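Local coordinates for protein putative glutathionylspermidine synthase (Methylobacillus flagellatus, PDB 3N6X) that probably acts as an ATP-dependent ligase of the circularly permuted ATP-grasp family, forming an amide bond as glutathionylspermidine synthase does, at residues 92-97 with 157-162; 102-105 with 110-113; 329-332 with 338-341. One frame throughout, in Å; residues are numbered along the deposited sequence.

Contact 1. Residues 92-97 with 157-162; sequences IQRVKA and FYVLED
Helix-on-sheet packing, in which helix 81-105 lies against a mixed beta-sheet of this circularly permuted ATP-grasp protein, is fastened here by a buried arginine-aspartate pair. Arg94 reaches from the helix to Asp162 and Val159 on strand 157-163, and these three side chains make the whole contact. The arginine leaves the helix with CG anti to the backbone N (chi1 -170°) and stays extended as far as NE, which lets the guanidinium span the gap and meet the aspartate arriving from the opposite direction. The grip is side-on and bidentate. Arg94 NE donates to Asp162 OD1 at 2.6 Å, along the syn lone pair of that oxygen and nearly within the guanidinium plane. The second bond, from Arg94 NH2 to Asp162 OD2, measures 2.9 Å; it too falls on the syn side, though tilted out of the carboxylate plane. With the two flat groups nearly coplanar, both N-H bonds can point at their oxygens without much bending.

Val159 supplies the apolar half. Its CG1 sits over the centre of one guanidinium face, 3.5 Å from Arg94 NE, while CG2 lies alongside the arginine chain, 3.9 Å from Arg94 CD. Val159 and Asp162 lie three residues apart, and the helical backbone of Leu160 (phi -78°, psi -37°) breaks the strand's alternation, so that both side chains face the arginine, the valine over its face and the carboxylate at its edge. Beyond the pair, Arg94 NH1 is hydrogen-bonded to Asn343, and the neighbouring Val95 touches Ala145 on the adjacent strand 144-151.

Two bonds to Asp162 and a third to Asn343 fix the rotation of the guanidinium. In such a buried setting each charge probably depends on the other, and their pairing would offset much of the cost of removing both from water.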
ATOM      1  N   ILE A  92      -9.378  -4.245   7.995  1.00 29.53           N
ATOM      2  CA  ILE A  92      -9.048  -5.395   8.860  1.00 29.77           C
ATOM      3  C   ILE A  92      -9.787  -6.653   8.377  1.00 34.10           C
ATOM      4  O   ILE A  92      -9.198  -7.739   8.326  1.00 33.99           O
ATOM      5  CB  ILE A  92      -9.342  -5.077  10.362  1.00 33.06           C
ATOM      6  CG1 ILE A  92      -8.300  -4.093  10.926  1.00 33.80           C
ATOM      7  CG2 ILE A  92      -9.414  -6.373  11.224  1.00 31.63           C
ATOM      8  CD1 ILE A  92      -8.711  -3.391  12.247  1.00 34.33           C
ATOM      9  N   GLN A  93     -11.079  -6.497   8.009  1.00 30.24           N
ATOM     10  CA  GLN A  93     -11.906  -7.607   7.524  1.00 28.76           C
ATOM     11  C   GLN A  93     -11.289  -8.217   6.272  1.00 30.56           C
ATOM     12  O   GLN A  93     -11.154  -9.439   6.187  1.00 29.99           O
ATOM     13  CB  GLN A  93     -13.344  -7.123   7.234  1.00 28.99           C
ATOM     14  CG  GLN A  93     -14.238  -8.224   6.663  1.00 28.00           C
ATOM     15  CD  GLN A  93     -15.466  -7.682   6.008  1.00 37.02           C
ATOM     16  OE1 GLN A  93     -15.406  -6.952   5.017  1.00 34.29           O
ATOM     17  NE2 GLN A  93     -16.605  -8.070   6.517  1.00 27.24           N
ATOM     18  N   ARG A  94     -10.880  -7.348   5.313  1.00 25.46           N
ATOM     19  CA  ARG A  94     -10.292  -7.743   4.044  1.00 24.76           C
ATOM     20  C   ARG A  94      -8.967  -8.463   4.248  1.00 30.76           C
ATOM     21  O   ARG A  94      -8.753  -9.527   3.671  1.00 31.79           O
ATOM     22  CB  ARG A  94     -10.109  -6.512   3.144  1.00 24.32           C
ATOM     23  CG  ARG A  94      -9.738  -6.864   1.715  1.00 29.35           C
ATOM     24  CD  ARG A  94      -9.606  -5.631   0.842  1.00 27.47           C
ATOM     25  NE  ARG A  94      -9.203  -5.985  -0.522  1.00 28.00           N
ATOM     26  CZ  ARG A  94     -10.045  -6.100  -1.547  1.00 37.79           C
ATOM     27  NH1 ARG A  94     -11.346  -5.884  -1.375  1.00 32.97           N
ATOM     28  NH2 ARG A  94      -9.594  -6.424  -2.750  1.00 23.50           N
ATOM     29  N   VAL A  95      -8.095  -7.908   5.098  1.00 28.01           N
ATOM     30  CA  VAL A  95      -6.785  -8.487   5.387  1.00 27.26           C
ATOM     31  C   VAL A  95      -6.899  -9.806   6.152  1.00 30.98           C
ATOM     32  O   VAL A  95      -6.161 -10.743   5.840  1.00 31.35           O
ATOM     33  CB  VAL A  95      -5.834  -7.447   6.041  1.00 31.51           C
ATOM     34  CG1 VAL A  95      -4.556  -8.102   6.583  1.00 31.64           C
ATOM     35  CG2 VAL A  95      -5.492  -6.350   5.044  1.00 30.97           C
ATOM     36  N   LYS A  96      -7.902  -9.939   7.057  1.00 27.40           N
ATOM     37  CA  LYS A  96      -8.113 -11.232   7.741  1.00 27.42           C
ATOM     38  C   LYS A  96      -8.463 -12.317   6.739  1.00 31.05           C
ATOM     39  O   LYS A  96      -7.889 -13.395   6.792  1.00 33.22           O
ATOM     40  CB  LYS A  96      -9.191 -11.141   8.833  1.00 30.05           C
ATOM     41  CG  LYS A  96      -8.698 -10.468  10.113  1.00 40.84           C
ATOM     42  CD  LYS A  96      -9.855 -10.212  11.086  1.00 48.03           C
ATOM     43  CE  LYS A  96      -9.371  -9.891  12.483  1.00 53.62           C
ATOM     44  NZ  LYS A  96     -10.501  -9.527  13.383  1.00 61.43           N
ATOM     45  N   ALA A  97      -9.351 -12.014   5.789  1.00 27.73           N
ATOM     46  CA  ALA A  97      -9.775 -12.972   4.752  1.00 27.73           C
ATOM     47  C   ALA A  97      -8.610 -13.319   3.807  1.00 30.28           C
ATOM     48  O   ALA A  97      -8.456 -14.474   3.435  1.00 30.57           O
ATOM     49  CB  ALA A  97     -10.943 -12.406   3.962  1.00 28.19           C
ATOM     50  N   PHE A 157     -16.411   4.010  -0.480  1.00 59.46           N
ATOM     51  CA  PHE A 157     -14.982   3.719  -0.622  1.00 57.81           C
ATOM     52  C   PHE A 157     -14.754   2.435  -1.406  1.00 55.15           C
ATOM     53  O   PHE A 157     -15.433   1.435  -1.158  1.00 54.66           O
ATOM     54  CB  PHE A 157     -14.307   3.609   0.754  1.00 60.72           C
ATOM     55  CG  PHE A 157     -13.984   4.933   1.394  1.00 63.73           C
ATOM     56  CD1 PHE A 157     -12.778   5.575   1.132  1.00 67.72           C
ATOM     57  CD2 PHE A 157     -14.875   5.534   2.277  1.00 67.41           C
ATOM     58  CE1 PHE A 157     -12.477   6.805   1.727  1.00 69.34           C
ATOM     59  CE2 PHE A 157     -14.575   6.765   2.870  1.00 70.88           C
ATOM     60  CZ  PHE A 157     -13.377   7.391   2.594  1.00 69.07           C
ATOM     61  N   TYR A 158     -13.763   2.441  -2.318  1.00 46.92           N
ATOM     62  CA  TYR A 158     -13.417   1.269  -3.128  1.00 44.69           C
ATOM     63  C   TYR A 158     -11.971   0.852  -2.940  1.00 42.19           C
ATOM     64  O   TYR A 158     -11.078   1.702  -2.991  1.00 39.45           O
ATOM     65  CB  TYR A 158     -13.657   1.548  -4.617  1.00 46.43           C
ATOM     66  CG  TYR A 158     -15.105   1.731  -4.984  1.00 50.42           C
ATOM     67  CD1 TYR A 158     -15.888   0.647  -5.375  1.00 52.49           C
ATOM     68  CD2 TYR A 158     -15.679   2.996  -5.021  1.00 52.79           C
ATOM     69  CE1 TYR A 158     -17.218   0.816  -5.755  1.00 54.58           C
ATOM     70  CE2 TYR A 158     -17.015   3.174  -5.370  1.00 54.99           C
ATOM     71  CZ  TYR A 158     -17.776   2.085  -5.761  1.00 66.29           C
ATOM     72  OH  TYR A 158     -19.091   2.271  -6.117  1.00 72.00           O
ATOM     73  N   VAL A 159     -11.716  -0.467  -2.820  1.00 36.56           N
ATOM     74  CA  VAL A 159     -10.335  -0.975  -2.777  1.00 34.71           C
ATOM     75  C   VAL A 159      -9.860  -1.142  -4.218  1.00 40.09           C
ATOM     76  O   VAL A 159     -10.425  -1.942  -4.953  1.00 39.62           O
ATOM     77  CB  VAL A 159     -10.196  -2.307  -1.989  1.00 36.10           C
ATOM     78  CG1 VAL A 159      -8.760  -2.826  -2.047  1.00 34.44           C
ATOM     79  CG2 VAL A 159     -10.666  -2.154  -0.548  1.00 35.20           C
ATOM     80  N   LEU A 160      -8.853  -0.377  -4.632  1.00 38.81           N
ATOM     81  CA  LEU A 160      -8.314  -0.490  -5.993  1.00 39.64           C
ATOM     82  C   LEU A 160      -7.390  -1.695  -6.140  1.00 42.72           C
ATOM     83  O   LEU A 160      -7.324  -2.289  -7.216  1.00 42.75           O
ATOM     84  CB  LEU A 160      -7.519   0.777  -6.369  1.00 40.12           C
ATOM     85  CG  LEU A 160      -8.285   1.964  -6.934  1.00 45.35           C
ATOM     86  CD1 LEU A 160      -7.336   2.918  -7.594  1.00 46.39           C
ATOM     87  CD2 LEU A 160      -9.308   1.533  -7.946  1.00 49.19           C
ATOM     88  N   GLU A 161      -6.609  -1.996  -5.089  1.00 38.61           N
ATOM     89  CA  GLU A 161      -5.556  -3.006  -5.147  1.00 38.34           C
ATOM     90  C   GLU A 161      -5.100  -3.384  -3.747  1.00 37.76           C
ATOM     91  O   GLU A 161      -5.142  -2.551  -2.844  1.00 36.94           O
ATOM     92  CB  GLU A 161      -4.350  -2.417  -5.927  1.00 40.58           C
ATOM     93  CG  GLU A 161      -3.327  -3.429  -6.407  1.00 57.85           C
ATOM     94  CD  GLU A 161      -2.221  -2.837  -7.260  1.00 89.17           C
ATOM     95  OE1 GLU A 161      -2.006  -1.604  -7.193  1.00 82.63           O
ATOM     96  OE2 GLU A 161      -1.568  -3.610  -8.000  1.00 89.77           O
ATOM     97  N   ASP A 162      -4.587  -4.619  -3.587  1.00 32.17           N
ATOM     98  CA  ASP A 162      -3.994  -5.090  -2.332  1.00 31.00           C
ATOM     99  C   ASP A 162      -2.459  -5.160  -2.513  1.00 35.31           C
ATOM    100  O   ASP A 162      -1.997  -5.418  -3.620  1.00 34.97           O
ATOM    101  CB  ASP A 162      -4.573  -6.473  -1.950  1.00 31.88           C
ATOM    102  CG  ASP A 162      -6.091  -6.479  -1.760  1.00 40.64           C
ATOM    103  OD1 ASP A 162      -6.574  -5.825  -0.807  1.00 41.44           O
ATOM    104  OD2 ASP A 162      -6.789  -7.165  -2.548  1.00 40.23           O
TER

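Contact 2. Residues 102-105 with 110-113; sequences LHDV and EIIK
Asp104 OD2 is gripped from two sources: the backbone N of Ile111 reaches it at 2.9 Å, and the hydroxyl of Tyr334, on helix 327-335, is hydrogen-bonded to it as well. The other carboxylate oxygen takes the preceding backbone N-H, with Glu110 N 2.8 Å from Asp104 OD1. Both amides come in on the syn side and somewhat out of the carboxylate plane, more so for Glu110, at 27°, than for Ile111. With chi1 at -167°, CG of Asp104 sits across the CA-CB bond from N and beside the carbonyl carbon, carrying the carboxylate out from the flank of the last turn of helix 81-105, toward the first amides of 110-113.

The setting is a short helix-loop-helix connection, in which the long helix 81-105 gives way to the single turn 110-113 after four residues. The carboxylate meets consecutive N-H groups at the start of that turn, and the partial positive charge expected at a helix N terminus would probably help to stabilise its negative charge.

Aliphatic groups flank the polar pair. Ile111 CG2 rests 3.5 Å from Asp104 OD2, and Glu110 CB is equally near to Asp104 OD1, but the glutamate chain then bends and leads its own carboxylate away. Further along the turn, Ile112 CD1 extends toward Val105 CG1 and meets it loosely, at 4.5 Å. Ile111 also packs on Phe333 and Tyr334, which brings helix 327-335 against the connection.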
ATOM      1  N   LEU A 102      -4.592 -17.350   2.216  1.00 27.91           N
ATOM      2  CA  LEU A 102      -3.194 -17.794   2.073  1.00 27.23           C
ATOM      3  C   LEU A 102      -2.895 -19.059   2.882  1.00 32.90           C
ATOM      4  O   LEU A 102      -2.267 -19.970   2.365  1.00 34.04           O
ATOM      5  CB  LEU A 102      -2.207 -16.655   2.394  1.00 26.11           C
ATOM      6  CG  LEU A 102      -2.117 -15.581   1.301  1.00 29.28           C
ATOM      7  CD1 LEU A 102      -1.508 -14.284   1.843  1.00 27.83           C
ATOM      8  CD2 LEU A 102      -1.332 -16.094   0.068  1.00 28.98           C
ATOM      9  N   HIS A 103      -3.420 -19.157   4.103  1.00 29.92           N
ATOM     10  CA  HIS A 103      -3.305 -20.385   4.877  1.00 29.91           C
ATOM     11  C   HIS A 103      -4.050 -21.527   4.148  1.00 34.36           C
ATOM     12  O   HIS A 103      -3.544 -22.645   4.071  1.00 34.75           O
ATOM     13  CB  HIS A 103      -3.869 -20.195   6.298  1.00 30.63           C
ATOM     14  CG  HIS A 103      -3.880 -21.457   7.089  1.00 34.76           C
ATOM     15  ND1 HIS A 103      -2.755 -21.886   7.777  1.00 37.33           N
ATOM     16  CD2 HIS A 103      -4.843 -22.403   7.195  1.00 37.86           C
ATOM     17  CE1 HIS A 103      -3.079 -23.057   8.307  1.00 37.34           C
ATOM     18  NE2 HIS A 103      -4.327 -23.410   7.989  1.00 37.84           N
ATOM     19  N   ASP A 104      -5.237 -21.237   3.608  1.00 30.52           N
ATOM     20  CA  ASP A 104      -6.035 -22.249   2.914  1.00 29.54           C
ATOM     21  C   ASP A 104      -5.358 -22.791   1.627  1.00 32.74           C
ATOM     22  O   ASP A 104      -5.261 -24.012   1.485  1.00 32.08           O
ATOM     23  CB  ASP A 104      -7.446 -21.722   2.626  1.00 30.81           C
ATOM     24  CG  ASP A 104      -8.453 -22.775   2.202  1.00 31.45           C
ATOM     25  OD1 ASP A 104      -8.320 -23.930   2.637  1.00 31.31           O
ATOM     26  OD2 ASP A 104      -9.417 -22.419   1.520  1.00 37.52           O
ATOM     27  N   VAL A 105      -4.836 -21.891   0.716  1.00 29.28           N
ATOM     28  CA  VAL A 105      -4.179 -22.348  -0.537  1.00 30.18           C
ATOM     29  C   VAL A 105      -2.979 -23.233  -0.324  1.00 34.60           C
ATOM     30  O   VAL A 105      -2.620 -24.005  -1.228  1.00 34.09           O
ATOM     31  CB  VAL A 105      -3.845 -21.240  -1.567  1.00 34.69           C
ATOM     32  CG1 VAL A 105      -5.070 -20.789  -2.294  1.00 35.58           C
ATOM     33  CG2 VAL A 105      -3.084 -20.073  -0.943  1.00 34.08           C
ATOM     34  N   GLU A 110      -9.649 -25.591   0.862  1.00 31.56           N
ATOM     35  CA  GLU A 110     -11.097 -25.721   1.037  1.00 31.13           C
ATOM     36  C   GLU A 110     -11.894 -24.843   0.063  1.00 35.94           C
ATOM     37  O   GLU A 110     -12.943 -25.275  -0.422  1.00 35.63           O
ATOM     38  CB  GLU A 110     -11.517 -25.420   2.495  1.00 31.67           C
ATOM     39  CG  GLU A 110     -11.042 -26.443   3.528  1.00 38.57           C
ATOM     40  CD  GLU A 110     -11.462 -27.901   3.352  1.00 69.43           C
ATOM     41  OE1 GLU A 110     -12.425 -28.171   2.595  1.00 60.67           O
ATOM     42  OE2 GLU A 110     -10.841 -28.770   4.008  1.00 68.61           O
ATOM     43  N   ILE A 111     -11.403 -23.603  -0.212  1.00 31.07           N
ATOM     44  CA  ILE A 111     -12.078 -22.661  -1.116  1.00 29.58           C
ATOM     45  C   ILE A 111     -12.066 -23.149  -2.581  1.00 33.41           C
ATOM     46  O   ILE A 111     -12.948 -22.777  -3.350  1.00 33.34           O
ATOM     47  CB  ILE A 111     -11.530 -21.206  -0.958  1.00 31.29           C
ATOM     48  CG1 ILE A 111     -12.540 -20.163  -1.536  1.00 30.42           C
ATOM     49  CG2 ILE A 111     -10.104 -21.062  -1.579  1.00 30.12           C
ATOM     50  CD1 ILE A 111     -12.416 -18.701  -1.009  1.00 27.34           C
ATOM     51  N   ILE A 112     -11.047 -23.953  -2.969  1.00 29.90           N
ATOM     52  CA  ILE A 112     -10.963 -24.520  -4.324  1.00 29.41           C
ATOM     53  C   ILE A 112     -11.922 -25.727  -4.424  1.00 35.34           C
ATOM     54  O   ILE A 112     -12.713 -25.803  -5.366  1.00 34.78           O
ATOM     55  CB  ILE A 112      -9.500 -24.876  -4.732  1.00 31.67           C
ATOM     56  CG1 ILE A 112      -8.586 -23.603  -4.705  1.00 32.05           C
ATOM     57  CG2 ILE A 112      -9.476 -25.540  -6.124  1.00 30.86           C
ATOM     58  CD1 ILE A 112      -7.035 -23.871  -4.913  1.00 36.90           C
ATOM     59  N   LYS A 113     -11.912 -26.609  -3.391  1.00 31.89           N
ATOM     60  CA  LYS A 113     -12.797 -27.775  -3.318  1.00 32.17           C
ATOM     61  C   LYS A 113     -14.274 -27.359  -3.287  1.00 37.18           C
ATOM     62  O   LYS A 113     -15.119 -28.105  -3.783  1.00 38.65           O
ATOM     63  CB  LYS A 113     -12.458 -28.651  -2.091  1.00 33.87           C
ATOM     64  CG  LYS A 113     -11.043 -29.219  -2.134  1.00 53.19           C
ATOM     65  CD  LYS A 113     -10.650 -29.892  -0.824  1.00 66.91           C
ATOM     66  CE  LYS A 113      -9.333 -30.621  -0.956  1.00 79.61           C
ATOM     67  NZ  LYS A 113      -8.835 -31.102   0.362  1.00 92.57           N
TER

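Contact 3. Residues 329-332 with 338-341; sequences EMIR and EPIL
The guanidinium of Arg332 has the ring of Pro339 over one face and the carboxylate of Glu338 at its edge. Pro339 CD stands 3.6 Å from Arg332 NH2, displaced toward the rim of the flat group instead of lying over its centre. At the edge, the arginine takes hold of the glutamate side-on through two nitrogens. Arg332 NE is bonded to Glu338 OE2 at 2.7 Å, with an almost straight N-H path of 171°. Arg332 NH2 makes an equally short bond, 2.7 Å, to Glu338 OE1. Both oxygens lie close to the guanidinium plane, yet the donors approach them from outside the carboxylate plane, since the two flat groups are turned 32° against each other.

The bend in the glutamate makes this meeting possible. Its CB leaves the backbone pointing away from the helix, and the bend at chi2 (-59°) brings the carboxylate back toward the extended Arg332. On the helix side, Arg332 NH1 donates a weak hydrogen bond to Glu329 OE2 at 3.2 Å, which joins two glutamates and one arginine in a salt-bridge network.

Deeper in, Ile331 carries the apolar part: its CD1 touches Pro339 CB at 3.9 Å, and CG2 abuts the backbone at the start of the proline. The contact therefore folds the segment 338-341 back along helix 327-335, just before strand 342-343 joins the sheet. Gln93 of helix 81-105 holds the same segment through the Glu338 carbonyl oxygen and the Ile340 N-H.

Chemically, the contact is graded from a buried isoleucine to a more exposed ion pair. Two short, nearly straight bonds to one glutamate orient the arginine, and the second glutamate, more loosely attached, probably adds only a modest share to balancing its charge.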
ATOM      1  N   GLU A 329     -15.470 -12.840  -2.273  1.00 30.06           N
ATOM      2  CA  GLU A 329     -15.878 -14.229  -2.014  1.00 29.56           C
ATOM      3  C   GLU A 329     -15.073 -14.858  -0.878  1.00 34.22           C
ATOM      4  O   GLU A 329     -15.604 -15.721  -0.169  1.00 35.05           O
ATOM      5  CB  GLU A 329     -15.784 -15.094  -3.289  1.00 30.61           C
ATOM      6  CG  GLU A 329     -16.900 -14.866  -4.299  1.00 34.31           C
ATOM      7  CD  GLU A 329     -18.315 -14.849  -3.746  1.00 45.42           C
ATOM      8  OE1 GLU A 329     -18.640 -15.708  -2.897  1.00 40.49           O
ATOM      9  OE2 GLU A 329     -19.095 -13.964  -4.159  1.00 41.32           O
HETATM   10  N   MSE A 330     -13.778 -14.435  -0.696  1.00 28.46           N
HETATM   11  CA  MSE A 330     -12.964 -14.910   0.442  1.00 25.56           C
HETATM   12  C   MSE A 330     -13.589 -14.429   1.753  1.00 28.50           C
HETATM   13  O   MSE A 330     -13.623 -15.174   2.719  1.00 27.99           O
HETATM   14  CB  MSE A 330     -11.541 -14.377   0.362  1.00 26.31           C
HETATM   15  CG  MSE A 330     -10.746 -14.869  -0.832  1.00 31.23           C
HETATM   16 SE   MSE A 330      -9.045 -13.861  -0.897  0.75 36.54          SE
HETATM   17  CE  MSE A 330      -8.536 -14.327  -2.661  1.00 32.35           C
ATOM     18  N   ILE A 331     -14.027 -13.153   1.798  1.00 25.73           N
ATOM     19  CA  ILE A 331     -14.655 -12.581   2.997  1.00 25.64           C
ATOM     20  C   ILE A 331     -15.917 -13.396   3.379  1.00 31.80           C
ATOM     21  O   ILE A 331     -16.016 -13.857   4.508  1.00 32.82           O
ATOM     22  CB  ILE A 331     -14.939 -11.051   2.840  1.00 27.49           C
ATOM     23  CG1 ILE A 331     -13.623 -10.244   2.727  1.00 25.64           C
ATOM     24  CG2 ILE A 331     -15.816 -10.525   3.997  1.00 28.26           C
ATOM     25  CD1 ILE A 331     -13.756  -8.901   1.971  1.00 26.78           C
ATOM     26  N   ARG A 332     -16.797 -13.671   2.405  1.00 28.79           N
ATOM     27  CA  ARG A 332     -18.003 -14.497   2.615  1.00 28.77           C
ATOM     28  C   ARG A 332     -17.646 -15.912   3.039  1.00 33.94           C
ATOM     29  O   ARG A 332     -18.200 -16.401   4.011  1.00 34.84           O
ATOM     30  CB  ARG A 332     -18.874 -14.526   1.345  1.00 28.00           C
ATOM     31  CG  ARG A 332     -19.329 -13.156   0.903  1.00 34.01           C
ATOM     32  CD  ARG A 332     -20.245 -13.208  -0.283  1.00 34.94           C
ATOM     33  NE  ARG A 332     -20.901 -11.919  -0.478  1.00 31.09           N
ATOM     34  CZ  ARG A 332     -20.607 -11.070  -1.453  1.00 43.67           C
ATOM     35  NH1 ARG A 332     -19.729 -11.402  -2.392  1.00 30.89           N
ATOM     36  NH2 ARG A 332     -21.218  -9.900  -1.524  1.00 39.22           N
ATOM     37  N   GLU A 338     -20.546 -10.165   4.872  1.00 34.63           N
ATOM     38  CA  GLU A 338     -20.605  -9.405   3.642  1.00 34.61           C
ATOM     39  C   GLU A 338     -19.423  -8.413   3.622  1.00 38.38           C
ATOM     40  O   GLU A 338     -19.092  -7.837   4.669  1.00 37.75           O
ATOM     41  CB  GLU A 338     -21.948  -8.643   3.549  1.00 36.27           C
ATOM     42  CG  GLU A 338     -23.081  -9.484   2.965  1.00 42.46           C
ATOM     43  CD  GLU A 338     -22.811 -10.004   1.563  1.00 62.89           C
ATOM     44  OE1 GLU A 338     -22.730  -9.179   0.621  1.00 53.98           O
ATOM     45  OE2 GLU A 338     -22.633 -11.236   1.415  1.00 52.79           O
ATOM     46  N   PRO A 339     -18.759  -8.204   2.457  1.00 33.98           N
ATOM     47  CA  PRO A 339     -17.629  -7.255   2.416  1.00 32.93           C
ATOM     48  C   PRO A 339     -18.030  -5.835   2.812  1.00 38.23           C
ATOM     49  O   PRO A 339     -19.016  -5.309   2.291  1.00 38.76           O
ATOM     50  CB  PRO A 339     -17.173  -7.311   0.950  1.00 33.59           C
ATOM     51  CG  PRO A 339     -17.678  -8.619   0.448  1.00 38.42           C
ATOM     52  CD  PRO A 339     -18.979  -8.834   1.137  1.00 34.70           C
ATOM     53  N   ILE A 340     -17.261  -5.205   3.727  1.00 34.03           N
ATOM     54  CA  ILE A 340     -17.513  -3.814   4.140  1.00 32.30           C
ATOM     55  C   ILE A 340     -17.057  -2.873   3.009  1.00 36.10           C
ATOM     56  O   ILE A 340     -17.788  -1.956   2.634  1.00 35.04           O
ATOM     57  CB  ILE A 340     -16.816  -3.485   5.504  1.00 33.54           C
ATOM     58  CG1 ILE A 340     -17.421  -4.319   6.661  1.00 33.01           C
ATOM     59  CG2 ILE A 340     -16.835  -1.955   5.809  1.00 29.93           C
ATOM     60  CD1 ILE A 340     -16.518  -4.418   7.905  1.00 33.34           C
ATOM     61  N   LEU A 341     -15.855  -3.118   2.465  1.00 33.74           N
ATOM     62  CA  LEU A 341     -15.302  -2.318   1.360  1.00 34.11           C
ATOM     63  C   LEU A 341     -15.519  -3.024   0.030  1.00 38.28           C
ATOM     64  O   LEU A 341     -15.383  -4.245  -0.049  1.00 38.38           O
ATOM     65  CB  LEU A 341     -13.800  -2.046   1.574  1.00 33.90           C
ATOM     66  CG  LEU A 341     -13.409  -1.319   2.864  1.00 38.66           C
ATOM     67  CD1 LEU A 341     -11.890  -1.276   3.018  1.00 39.06           C
ATOM     68  CD2 LEU A 341     -13.998   0.094   2.914  1.00 38.88           C
TER

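How the contacts relate
Along the chain, helix 81-105 first supplies residues 92-97 to contact 1 and then, at its end, residues 102-105 to contact 2. Contact 2 closes a very short loop onto helix 110-113 and is nested inside the much longer loop that contact 1 closes at strand 157-163. Contact 3 follows in series, folding the segment after helix 327-335 back on that helix. Contacts 1 and 3 have centres about 9 Å apart and meet directly through Gln93, whereas contacts 2 and 3 touch through Ile111 and Met330, a selenomethionine. Together they tie helix 81-105 to the sheet, to the short helix 110-113, to helix 327-335 and to the segment 338-341 that leads into strand 342-343.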